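Local coordinates for THUMP domain-containing protein (Pyrococcus horikoshii, PDB 1VBK), which is of uncharacterised function but probably binds RNA and ATP, as a THUMP-domain protein related to the thiamine-biosynthesis protein ThiI, at residues Val6-Ile11 with Gln17-Phe22; Ala33-Thr36 with Pro40-Glu43; Glu43-His48 with Ile52-Ser57; Glu60-Leu65 with Ile74-Glu79; Glu85-Thr90 with Ile152-Met157. All coordinates share one frame; numbering follows the deposited sequence.

Contact 1. Residues Val6-Ile11 with Gln17-Phe22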
# COMPACT_ATOMS: atom_id res chain seq x y z
N VAL A 6 22.15 -5.11 19.68
CA VAL A 6 21.77 -4.47 18.44
C VAL A 6 21.23 -3.08 18.78
O VAL A 6 20.26 -2.96 19.53
CB VAL A 6 20.70 -5.28 17.69
CG1 VAL A 6 20.25 -4.53 16.43
CG2 VAL A 6 21.26 -6.65 17.34
N ARG A 7 21.88 -2.05 18.25
CA ARG A 7 21.46 -0.67 18.52
C ARG A 7 20.82 -0.06 17.29
O ARG A 7 21.24 -0.32 16.16
CB ARG A 7 22.67 0.17 18.95
CG ARG A 7 23.49 -0.48 20.05
CD ARG A 7 24.60 0.43 20.58
NE ARG A 7 25.41 -0.29 21.56
CZ ARG A 7 26.39 -1.13 21.24
NH1 ARG A 7 26.70 -1.35 19.96
NH2 ARG A 7 27.05 -1.78 22.19
N TYR A 8 19.80 0.76 17.50
CA TYR A 8 19.08 1.39 16.40
C TYR A 8 18.52 2.74 16.80
O TYR A 8 18.61 3.16 17.96
CB TYR A 8 17.94 0.46 15.97
CG TYR A 8 17.10 -0.02 17.13
CD1 TYR A 8 16.03 0.75 17.61
CD2 TYR A 8 17.40 -1.22 17.77
CE1 TYR A 8 15.29 0.33 18.71
CE2 TYR A 8 16.67 -1.65 18.88
CZ TYR A 8 15.61 -0.87 19.34
OH TYR A 8 14.90 -1.27 20.45
N GLY A 9 17.92 3.42 15.83
CA GLY A 9 17.35 4.73 16.10
C GLY A 9 18.44 5.78 16.10
O GLY A 9 19.52 5.57 16.65
N GLU A 10 18.16 6.91 15.46
CA GLU A 10 19.14 7.99 15.40
C GLU A 10 18.45 9.35 15.29
O GLU A 10 17.48 9.51 14.55
CB GLU A 10 20.10 7.77 14.23
CG GLU A 10 19.43 7.49 12.90
CD GLU A 10 20.40 6.91 11.88
OE1 GLU A 10 21.47 7.51 11.67
OE2 GLU A 10 20.08 5.85 11.29
N ILE A 11 18.96 10.32 16.04
CA ILE A 11 18.39 11.66 16.04
C ILE A 11 18.25 12.20 14.63
O ILE A 11 19.10 11.95 13.77
CB ILE A 11 19.27 12.64 16.86
CG1 ILE A 11 19.51 12.08 18.27
CG2 ILE A 11 18.60 14.01 16.93
CD1 ILE A 11 18.23 11.81 19.05
N GLN A 17 6.53 4.66 11.31
CA GLN A 17 6.07 3.72 12.33
C GLN A 17 6.35 4.19 13.75
O GLN A 17 7.24 5.00 13.99
CB GLN A 17 6.73 2.35 12.13
CG GLN A 17 6.14 1.53 11.00
CD GLN A 17 4.69 1.12 11.25
OE1 GLN A 17 4.16 1.36 12.33
NE2 GLN A 17 4.06 0.51 10.26
N THR A 18 5.58 3.67 14.70
CA THR A 18 5.79 4.01 16.10
C THR A 18 7.02 3.20 16.51
O THR A 18 7.39 2.26 15.81
CB THR A 18 4.61 3.58 16.99
OG1 THR A 18 4.46 2.16 16.94
CG2 THR A 18 3.32 4.23 16.52
N ARG A 19 7.64 3.56 17.63
CA ARG A 19 8.81 2.84 18.09
C ARG A 19 8.52 1.34 18.24
O ARG A 19 9.32 0.50 17.83
CB ARG A 19 9.29 3.40 19.43
CG ARG A 19 10.24 2.47 20.18
CD ARG A 19 10.67 3.04 21.53
NE ARG A 19 11.68 4.09 21.40
CZ ARG A 19 12.92 3.89 20.97
NH1 ARG A 19 13.32 2.67 20.62
NH2 ARG A 19 13.77 4.90 20.89
N SER A 20 7.37 1.02 18.83
CA SER A 20 6.99 -0.37 19.05
C SER A 20 6.93 -1.21 17.78
O SER A 20 7.42 -2.35 17.76
CB SER A 20 5.65 -0.45 19.77
OG SER A 20 5.77 0.08 21.08
N TRP A 21 6.32 -0.68 16.72
CA TRP A 21 6.24 -1.44 15.47
C TRP A 21 7.61 -1.48 14.79
O TRP A 21 7.96 -2.48 14.16
CB TRP A 21 5.19 -0.83 14.54
CG TRP A 21 3.82 -1.26 14.93
CD1 TRP A 21 2.83 -0.48 15.46
CD2 TRP A 21 3.31 -2.60 14.91
NE1 TRP A 21 1.73 -1.26 15.79
CE2 TRP A 21 2.00 -2.56 15.46
CE3 TRP A 21 3.83 -3.83 14.49
CZ2 TRP A 21 1.22 -3.71 15.59
CZ3 TRP A 21 3.04 -4.97 14.63
CH2 TRP A 21 1.75 -4.90 15.17
N PHE A 22 8.37 -0.40 14.93
CA PHE A 22 9.71 -0.34 14.35
C PHE A 22 10.51 -1.51 14.92
O PHE A 22 11.16 -2.25 14.18
CB PHE A 22 10.36 1.01 14.72
CG PHE A 22 11.78 1.16 14.24
CD1 PHE A 22 12.82 0.44 14.84
CD2 PHE A 22 12.09 2.03 13.20
CE1 PHE A 22 14.14 0.59 14.41
CE2 PHE A 22 13.40 2.19 12.77
CZ PHE A 22 14.43 1.46 13.37
O HOH W 1 16.54 2.92 20.40
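R19 NH1 has two polar partners and a ring edge beside it: it hydrogen-bonds to water 1 at 3.2 Å, forms a salt bridge with E23 OE2, and comes to 3.6 Å from Y8 CE1. The nitrogen lies near the plane of the phenol, at the ring's edge, and the guanidinium is turned 48° from that plane. Water 1 also lies 3.2 Å from Y8 O, to which it can donate, and so probably links the arginine to the backbone of the tyrosine. A bend at the third torsion of R19 (chi3 -77°) brings the guanidinium beside the tyrosine ring. E23 OE2 is shared, since Y8 OH hydrogen-bonds to it as well; one carboxylate oxygen thus steadies both side chains. The apolar half of the contact is Y8 against F22: F22 CE1 lies 3.7 Å from Y8 CD1 in an oblique pair, planes inclined by 32° and centroids 5.8 Å apart. The first turn of helix 19-36, N-capped by T18, lies against strand 3-8, which pairs with strands 50-54 and 71-81; T18 and W21 pack on F279 and F282 of the second subunit.

Contact 2. Residues Ala33-Thr36 with Pro40-Glu43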
# COMPACT_ATOMS: atom_id res chain seq x y z
N ALA A 33 16.97 -13.35 9.15
CA ALA A 33 18.38 -13.38 8.75
C ALA A 33 19.15 -14.52 9.40
O ALA A 33 19.87 -15.26 8.72
CB ALA A 33 19.04 -12.06 9.09
N LEU A 34 19.02 -14.66 10.72
CA LEU A 34 19.72 -15.72 11.44
C LEU A 34 19.25 -17.11 11.03
O LEU A 34 20.06 -18.03 10.86
CB LEU A 34 19.55 -15.52 12.95
CG LEU A 34 20.18 -14.23 13.51
CD1 LEU A 34 19.89 -14.10 14.99
CD2 LEU A 34 21.68 -14.25 13.28
N VAL A 35 17.94 -17.28 10.86
CA VAL A 35 17.40 -18.57 10.46
C VAL A 35 17.87 -18.92 9.05
O VAL A 35 18.29 -20.05 8.79
CB VAL A 35 15.85 -18.56 10.51
CG1 VAL A 35 15.29 -19.87 9.96
CG2 VAL A 35 15.39 -18.39 11.96
N THR A 36 17.82 -17.95 8.14
CA THR A 36 18.25 -18.17 6.77
C THR A 36 19.72 -18.58 6.70
O THR A 36 20.08 -19.48 5.94
CB THR A 36 18.04 -16.90 5.91
OG1 THR A 36 16.65 -16.56 5.88
CG2 THR A 36 18.54 -17.12 4.49
N PRO A 40 22.50 -20.29 15.07
CA PRO A 40 21.73 -20.64 16.27
C PRO A 40 21.59 -19.45 17.21
O PRO A 40 22.47 -18.61 17.29
CB PRO A 40 22.57 -21.76 16.90
CG PRO A 40 23.40 -22.29 15.76
CD PRO A 40 23.77 -21.03 15.03
N TYR A 41 20.46 -19.39 17.92
CA TYR A 41 20.20 -18.33 18.89
C TYR A 41 19.10 -18.83 19.82
O TYR A 41 18.23 -19.60 19.41
CB TYR A 41 19.77 -17.04 18.18
CG TYR A 41 18.40 -17.07 17.57
CD1 TYR A 41 17.27 -16.73 18.32
CD2 TYR A 41 18.22 -17.44 16.24
CE1 TYR A 41 16.01 -16.75 17.75
CE2 TYR A 41 16.96 -17.46 15.66
CZ TYR A 41 15.86 -17.12 16.42
OH TYR A 41 14.61 -17.14 15.86
N LYS A 42 19.15 -18.38 21.07
CA LYS A 42 18.18 -18.79 22.08
C LYS A 42 16.97 -17.88 22.14
O LYS A 42 15.83 -18.35 22.21
CB LYS A 42 18.84 -18.82 23.46
CG LYS A 42 20.04 -19.75 23.58
CD LYS A 42 20.79 -19.47 24.88
CE LYS A 42 21.94 -20.44 25.10
NZ LYS A 42 21.45 -21.83 25.33
N GLU A 43 17.21 -16.57 22.14
CA GLU A 43 16.14 -15.58 22.22
C GLU A 43 16.49 -14.28 21.51
O GLU A 43 17.66 -13.97 21.31
CB GLU A 43 15.84 -15.19 23.67
CG GLU A 43 15.46 -16.26 24.63
CD GLU A 43 15.16 -15.66 25.99
OE1 GLU A 43 14.16 -14.92 26.10
OE2 GLU A 43 15.93 -15.92 26.94
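Y41 meets L34 and V35 through apolar contacts, and no hydrogen bond crosses between 33-36 and 40-43. L34 offers two atoms to one ring carbon: CD1 lies 3.9 Å and CB 4.0 Å from Y41 CD2, an oblique approach. V35 uses a single branch, CG2, which sits near the ring plane at the edge, 4.1 Å from Y41 CE2 and 4.2 Å from Y41 OH. The phenol therefore lies against successive residues of the last helical turn, with its hydroxyl end at the valine. Y41 holds CG between its backbone N and carbonyl carbon (chi1 71°), which sets the ring beside L34 and V35. Replacing the tyrosine by an alanine would probably leave L34 CD1 and V35 CG2 without the ring they both touch. Polar bonds form the second group: P40 O takes a hydrogen bond from the T55 hydroxyl, and a classic beta bulge sets both K42 and E43 opposite K54. Residues 40-42 end the loop that leads from helix 19-36 into strand 43-47; L34 and Y41 both touch V53 on strand 50-54, while L34 also packs on A61 of helix 58-65.

Contact 3. Residues Glu43-His48 with Ile52-Ser57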
# COMPACT_ATOMS: atom_id res chain seq x y z
N GLU A 43 17.21 -16.57 22.14
CA GLU A 43 16.14 -15.58 22.22
C GLU A 43 16.49 -14.28 21.51
O GLU A 43 17.66 -13.97 21.31
CB GLU A 43 15.84 -15.19 23.67
CG GLU A 43 15.46 -16.26 24.63
CD GLU A 43 15.16 -15.66 25.99
OE1 GLU A 43 14.16 -14.92 26.10
OE2 GLU A 43 15.93 -15.92 26.94
N ILE A 44 15.45 -13.53 21.17
CA ILE A 44 15.58 -12.21 20.56
C ILE A 44 14.50 -11.37 21.23
O ILE A 44 13.33 -11.76 21.25
CB ILE A 44 15.29 -12.23 19.04
CG1 ILE A 44 16.32 -13.10 18.31
CG2 ILE A 44 15.33 -10.79 18.49
CD1 ILE A 44 15.98 -13.33 16.84
N PHE A 45 14.89 -10.25 21.82
CA PHE A 45 13.92 -9.38 22.47
C PHE A 45 14.39 -7.93 22.46
O PHE A 45 15.58 -7.66 22.29
CB PHE A 45 13.63 -9.85 23.91
CG PHE A 45 14.82 -9.81 24.84
CD1 PHE A 45 15.30 -8.60 25.34
CD2 PHE A 45 15.43 -10.99 25.25
CE1 PHE A 45 16.37 -8.57 26.23
CE2 PHE A 45 16.51 -10.96 26.15
CZ PHE A 45 16.98 -9.75 26.63
N SER A 46 13.44 -7.02 22.63
CA SER A 46 13.72 -5.59 22.64
C SER A 46 13.38 -5.00 24.00
O SER A 46 12.24 -5.12 24.47
CB SER A 46 12.86 -4.90 21.57
OG SER A 46 13.09 -3.49 21.53
N ARG A 47 14.36 -4.37 24.64
CA ARG A 47 14.12 -3.74 25.93
C ARG A 47 14.91 -2.46 26.09
O ARG A 47 16.10 -2.40 25.78
CB ARG A 47 14.43 -4.72 27.07
CG ARG A 47 13.38 -5.82 27.20
CD ARG A 47 13.82 -6.94 28.11
NE ARG A 47 13.06 -8.15 27.85
CZ ARG A 47 13.40 -9.36 28.28
NH1 ARG A 47 14.50 -9.53 29.00
NH2 ARG A 47 12.65 -10.42 27.96
N HIS A 48 14.22 -1.42 26.53
CA HIS A 48 14.82 -0.10 26.75
C HIS A 48 15.63 0.45 25.59
O HIS A 48 16.74 0.96 25.77
CB HIS A 48 15.66 -0.14 28.03
CG HIS A 48 14.84 -0.40 29.26
ND1 HIS A 48 13.95 0.52 29.77
CD2 HIS A 48 14.73 -1.51 30.04
CE1 HIS A 48 13.32 -0.00 30.80
NE2 HIS A 48 13.77 -1.23 30.99
N ILE A 52 18.41 -7.41 22.09
CA ILE A 52 19.40 -8.35 22.55
C ILE A 52 19.13 -9.69 21.91
O ILE A 52 17.99 -10.17 21.92
CB ILE A 52 19.35 -8.53 24.10
CG1 ILE A 52 19.66 -7.20 24.81
CG2 ILE A 52 20.33 -9.62 24.53
CD1 ILE A 52 21.08 -6.68 24.61
N VAL A 53 20.16 -10.28 21.32
CA VAL A 53 20.05 -11.59 20.71
C VAL A 53 20.87 -12.53 21.60
O VAL A 53 22.09 -12.42 21.64
CB VAL A 53 20.66 -11.63 19.29
CG1 VAL A 53 20.57 -13.04 18.72
CG2 VAL A 53 19.95 -10.65 18.39
N LYS A 54 20.21 -13.42 22.33
CA LYS A 54 20.94 -14.36 23.17
C LYS A 54 21.37 -15.51 22.25
O LYS A 54 20.52 -16.19 21.67
CB LYS A 54 20.06 -14.91 24.30
CG LYS A 54 19.89 -13.98 25.49
CD LYS A 54 19.03 -14.66 26.56
CE LYS A 54 18.87 -13.80 27.79
NZ LYS A 54 17.89 -14.39 28.75
N THR A 55 22.68 -15.71 22.13
CA THR A 55 23.22 -16.76 21.28
C THR A 55 24.65 -17.16 21.63
O THR A 55 25.45 -16.32 22.07
CB THR A 55 23.21 -16.33 19.80
OG1 THR A 55 23.90 -17.31 19.02
CG2 THR A 55 23.92 -14.98 19.64
N ASN A 56 24.98 -18.43 21.42
CA ASN A 56 26.32 -18.91 21.70
C ASN A 56 27.21 -18.77 20.47
O ASN A 56 28.36 -19.21 20.47
CB ASN A 56 26.30 -20.36 22.19
CG ASN A 56 25.72 -20.50 23.59
OD1 ASN A 56 26.06 -19.72 24.49
ND2 ASN A 56 24.85 -21.48 23.78
N SER A 57 26.67 -18.16 19.42
CA SER A 57 27.41 -17.91 18.18
C SER A 57 27.30 -16.40 17.90
O SER A 57 26.88 -15.99 16.82
CB SER A 57 26.80 -18.69 17.01
OG SER A 57 26.82 -20.09 17.25
O HOH W 2 15.32 -12.34 29.56
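K54 NZ meets E43 OE2 in a salt bridge of 3.1 Å, approaching from above the carboxylate plane, 38° out of it. The two chains run side by side in the same direction, both extended beyond CG. On the same sheet face, I52 CB lies over one face of the F45 ring, 4.0 Å from its centroid and 28° off the normal, a CH-pi contact. K54 CE meets the edge of that ring at F45 CE2 (4.0 Å), and R47 NH1 stands 3.4 Å above the plane of the F45 ring on the side opposite I52. Water 2 links R47 NH1 to K54 NZ, the latter bond being weak. Positioning all of this is an antiparallel hairpin: F45 and I52 form a hydrogen-bonded pair, with I52 N to F45 O at 2.8 Å and F45 N to I52 O at 3.1 Å. E43 and K54 form another, firm from K54 N to E43 O (2.8 Å) and weak in return. I44 and V53, the non-hydrogen-bonded pair between them, face the other way. There I44 packs on M27 and V53 on L34, both of helix 19-36, while I52 lies against V3 and I5 of strand 3-8 and M157 of strand 150-157.

Contact 4. Residues Glu60-Leu65 with Ile74-Glu79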
# COMPACT_ATOMS: atom_id res chain seq x y z
N GLU A 60 29.29 -14.90 14.78
CA GLU A 60 28.64 -15.29 13.54
C GLU A 60 27.34 -14.52 13.33
O GLU A 60 27.02 -14.10 12.22
CB GLU A 60 28.33 -16.78 13.54
CG GLU A 60 27.98 -17.33 12.17
CD GLU A 60 27.74 -18.82 12.18
OE1 GLU A 60 28.47 -19.53 12.91
OE2 GLU A 60 26.83 -19.29 11.47
N ALA A 61 26.58 -14.34 14.41
CA ALA A 61 25.32 -13.61 14.33
C ALA A 61 25.59 -12.15 13.96
O ALA A 61 24.94 -11.59 13.08
CB ALA A 61 24.59 -13.67 15.67
N ALA A 62 26.56 -11.55 14.63
CA ALA A 62 26.91 -10.16 14.37
C ALA A 62 27.28 -9.91 12.91
O ALA A 62 26.87 -8.91 12.32
CB ALA A 62 28.06 -9.73 15.29
N ASN A 63 28.04 -10.83 12.32
CA ASN A 63 28.45 -10.68 10.93
C ASN A 63 27.28 -10.75 9.95
O ASN A 63 27.34 -10.15 8.88
CB ASN A 63 29.51 -11.73 10.58
CG ASN A 63 30.88 -11.38 11.14
OD1 ASN A 63 31.81 -12.17 11.06
ND2 ASN A 63 31.00 -10.18 11.70
N VAL A 64 26.23 -11.48 10.31
CA VAL A 64 25.05 -11.59 9.46
C VAL A 64 24.21 -10.32 9.63
O VAL A 64 23.77 -9.71 8.66
CB VAL A 64 24.16 -12.79 9.86
CG1 VAL A 64 22.80 -12.69 9.19
CG2 VAL A 64 24.85 -14.10 9.48
N LEU A 65 24.01 -9.92 10.88
CA LEU A 65 23.20 -8.75 11.20
C LEU A 65 23.70 -7.44 10.59
O LEU A 65 22.95 -6.47 10.51
CB LEU A 65 23.03 -8.62 12.72
CG LEU A 65 22.29 -9.83 13.31
CD1 LEU A 65 21.94 -9.56 14.77
CD2 LEU A 65 21.02 -10.11 12.51
N ILE A 74 26.34 -3.00 16.01
CA ILE A 74 26.24 -4.33 16.57
C ILE A 74 27.43 -4.66 17.47
O ILE A 74 28.58 -4.41 17.10
CB ILE A 74 26.20 -5.36 15.42
CG1 ILE A 74 25.09 -4.98 14.44
CG2 ILE A 74 25.97 -6.76 15.96
CD1 ILE A 74 25.17 -5.71 13.13
N SER A 75 27.17 -5.22 18.65
CA SER A 75 28.25 -5.58 19.57
C SER A 75 28.14 -6.96 20.20
O SER A 75 27.27 -7.20 21.04
CB SER A 75 28.35 -4.57 20.72
OG SER A 75 28.86 -3.31 20.31
N PRO A 76 29.01 -7.90 19.79
CA PRO A 76 28.96 -9.24 20.40
C PRO A 76 29.34 -8.90 21.84
O PRO A 76 30.19 -8.03 22.05
CB PRO A 76 30.09 -9.98 19.69
CG PRO A 76 30.18 -9.30 18.36
CD PRO A 76 30.01 -7.84 18.71
N ALA A 77 28.75 -9.55 22.83
CA ALA A 77 29.09 -9.20 24.20
C ALA A 77 28.88 -10.32 25.21
O ALA A 77 28.24 -11.32 24.92
CB ALA A 77 28.28 -7.97 24.64
N MET A 78 29.43 -10.11 26.41
CA MET A 78 29.29 -11.06 27.50
C MET A 78 28.29 -10.46 28.48
O MET A 78 28.45 -9.32 28.91
CB MET A 78 30.61 -11.29 28.23
CG MET A 78 31.65 -12.07 27.45
SD MET A 78 33.14 -12.33 28.43
CE MET A 78 32.82 -13.96 29.13
N GLU A 79 27.26 -11.23 28.82
CA GLU A 79 26.25 -10.79 29.77
C GLU A 79 26.58 -11.38 31.13
O GLU A 79 26.84 -12.57 31.25
CB GLU A 79 24.86 -11.27 29.34
CG GLU A 79 23.77 -10.97 30.36
CD GLU A 79 22.52 -11.79 30.12
OE1 GLU A 79 21.99 -11.75 28.99
OE2 GLU A 79 22.07 -12.47 31.06
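I74 packs against A62 and L65 in a beta-alpha-beta crossover of the ferredoxin-like domain: helix 58-65 leads from strand 50-54 to strand 71-81, which run parallel on either side of the antiparallel strand 3-8. The segment axes of 60-65 and 74-79 approach to 8.3 Å at 169°, nearly antiparallel, with the residues between them reversing the chain. From I74 CB the side chain divides. One branch, CG2, is anti to the backbone N and reaches A62 CB at 3.7 Å, with A62 CA at 3.9 Å. The other runs through CG1, anti to the carbonyl carbon (chi1 -53°), and ends in CD1, which meets L65: I74 CD1 lies 3.4 Å from L65 C and 3.6 Å from L65 CB. Shortened to an alanine here, the strand would lose both methyl contacts and would probably leave a gap facing A62 and L65. The small A62 is consistent with the close backbones, its CA 6.3 Å from that of I74. On strand 3-8, V4 touches I74 and A61, and V6 touches L65. P76 extends the strand's side of the contact, its ring atom CG lying 3.8 Å from A62 CB.

Contact 5. Residues Glu85-Thr90 with Ile152-Met157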
# COMPACT_ATOMS: atom_id res chain seq x y z
N GLU A 85 32.23 -6.14 41.04
CA GLU A 85 33.19 -7.24 40.99
C GLU A 85 33.14 -8.00 39.66
O GLU A 85 34.16 -8.22 39.03
CB GLU A 85 32.92 -8.22 42.14
CG GLU A 85 33.74 -9.50 42.07
CD GLU A 85 33.32 -10.53 43.10
OE1 GLU A 85 32.12 -10.90 43.13
OE2 GLU A 85 34.19 -10.98 43.88
N LYS A 86 31.93 -8.38 39.25
CA LYS A 86 31.76 -9.12 38.00
C LYS A 86 32.06 -8.26 36.78
O LYS A 86 32.65 -8.74 35.80
CB LYS A 86 30.35 -9.70 37.92
CG LYS A 86 30.06 -10.72 39.01
CD LYS A 86 28.75 -11.45 38.76
CE LYS A 86 28.59 -12.62 39.72
NZ LYS A 86 27.46 -13.49 39.29
N ILE A 87 31.66 -6.99 36.82
CA ILE A 87 31.92 -6.08 35.71
C ILE A 87 33.44 -5.90 35.55
O ILE A 87 33.96 -5.93 34.44
CB ILE A 87 31.24 -4.70 35.95
CG1 ILE A 87 29.72 -4.84 35.81
CG2 ILE A 87 31.77 -3.67 34.96
CD1 ILE A 87 28.95 -3.58 36.19
N ASN A 88 34.15 -5.72 36.67
CA ASN A 88 35.60 -5.55 36.60
C ASN A 88 36.32 -6.77 36.04
O ASN A 88 37.17 -6.65 35.15
CB ASN A 88 36.20 -5.24 37.98
CG ASN A 88 36.15 -3.76 38.31
OD1 ASN A 88 36.11 -2.92 37.42
ND2 ASN A 88 36.17 -3.44 39.60
N ARG A 89 36.00 -7.96 36.55
CA ARG A 89 36.70 -9.13 36.06
C ARG A 89 36.36 -9.47 34.61
O ARG A 89 37.24 -9.90 33.87
CB ARG A 89 36.47 -10.35 36.98
CG ARG A 89 35.16 -11.09 36.84
CD ARG A 89 35.35 -12.54 37.30
NE ARG A 89 34.11 -13.30 37.35
CZ ARG A 89 33.32 -13.39 38.42
NH1 ARG A 89 33.65 -12.76 39.54
NH2 ARG A 89 32.21 -14.11 38.36
N THR A 90 35.11 -9.26 34.20
CA THR A 90 34.76 -9.55 32.81
C THR A 90 35.41 -8.52 31.89
O THR A 90 35.87 -8.85 30.81
CB THR A 90 33.23 -9.53 32.59
OG1 THR A 90 32.60 -10.43 33.49
CG2 THR A 90 32.91 -9.96 31.15
N ILE A 152 36.55 -0.59 25.94
CA ILE A 152 35.78 -1.51 26.76
C ILE A 152 34.41 -0.85 26.92
O ILE A 152 34.29 0.20 27.55
CB ILE A 152 36.40 -1.69 28.17
CG1 ILE A 152 37.79 -2.33 28.07
CG2 ILE A 152 35.49 -2.54 29.05
CD1 ILE A 152 37.79 -3.74 27.50
N GLY A 153 33.39 -1.46 26.32
CA GLY A 153 32.05 -0.91 26.41
C GLY A 153 31.25 -1.65 27.46
O GLY A 153 31.37 -2.87 27.60
N ILE A 154 30.43 -0.92 28.20
CA ILE A 154 29.62 -1.52 29.26
C ILE A 154 28.22 -0.93 29.27
O ILE A 154 28.04 0.27 29.43
CB ILE A 154 30.26 -1.27 30.65
CG1 ILE A 154 31.70 -1.80 30.67
CG2 ILE A 154 29.42 -1.94 31.74
CD1 ILE A 154 32.47 -1.48 31.95
N GLU A 155 27.22 -1.79 29.08
CA GLU A 155 25.84 -1.35 29.10
C GLU A 155 25.13 -2.10 30.22
O GLU A 155 25.17 -3.33 30.28
CB GLU A 155 25.17 -1.62 27.75
CG GLU A 155 25.72 -0.74 26.63
CD GLU A 155 24.95 -0.87 25.33
OE1 GLU A 155 23.76 -1.25 25.37
OE2 GLU A 155 25.54 -0.58 24.26
N ILE A 156 24.50 -1.35 31.12
CA ILE A 156 23.79 -1.97 32.24
C ILE A 156 22.29 -1.79 32.06
O ILE A 156 21.80 -0.68 31.83
CB ILE A 156 24.23 -1.35 33.58
CG1 ILE A 156 25.76 -1.41 33.68
CG2 ILE A 156 23.60 -2.12 34.74
CD1 ILE A 156 26.32 -0.82 34.95
N MET A 157 21.56 -2.89 32.16
CA MET A 157 20.13 -2.85 31.96
C MET A 157 19.44 -3.92 32.80
O MET A 157 19.75 -5.10 32.68
CB MET A 157 19.84 -3.06 30.47
CG MET A 157 18.39 -3.12 30.07
SD MET A 157 18.24 -3.05 28.27
CE MET A 157 18.82 -4.68 27.80
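The backbones stand well apart where I87 faces I154, their CA atoms 8.2 Å from each other, so helix segment 85-90 and strand segment 152-157 meet through side chains alone. I87 carries the helix side with two separate branches. Its CG2 methyl touches I154 CD1 at 3.8 Å. Its longer branch, set beside the backbone N by a chi1 of -71°, ends in CD1, 4.0 Å from I156 CD1; the side chains of I87 and I156 cross at about a right angle. I154 points at the helix, and I156, two residues on, reaches it with its CD1. E155, between them, turns to the opposite side, where OE2 forms a salt bridge with R7 and OE1 one with R50. One turn along the helix, T90 folds its hydroxyl back onto the backbone: T90 OG1 donates to K86 O at 2.9 Å. The helical bond from T90 N reaches the same oxygen at 3.0 Å, from the opposite face of the carbonyl plane, so K86 O has two donors and the polar end of this buried threonine is satisfied within its own helix. Around the isoleucines, I154 touches V131 and I156 touches I127 on helix 124-138, while F120 lies against both I87 and I156. The contact joins helix 84-102 to the sheet of the THUMP domain. Its chemistry is purely aliphatic: no polar bond crosses between helix and strand, so their attachment here rests on methyl packing.

Contacts 1 to 3 belong to the ferredoxin-like domain, and contact 5 to the THUMP domain. Contacts 2 and 3 share E43, their centres 10 Å apart, and K42 N to K54 O (2.7 Å) joins them. Contacts 3 and 4 are equally near, and V53 CG2 meets L65 CD1 at 4.3 Å. Contact 1 reaches further: R7 NH1 probably hydrogen-bonds to S75 OG (2.9 Å) of contact 4, and R7 NE bridges to E155 OE2 (2.7 Å) of contact 5, although the centres of contacts 1 and 5 lie 25 Å apart. R47 O beside M157 SD (3.3 Å) joins contacts 3 and 5 across the two domains, and M78 SD beside T90 CG2 (3.6 Å) joins contacts 4 and 5.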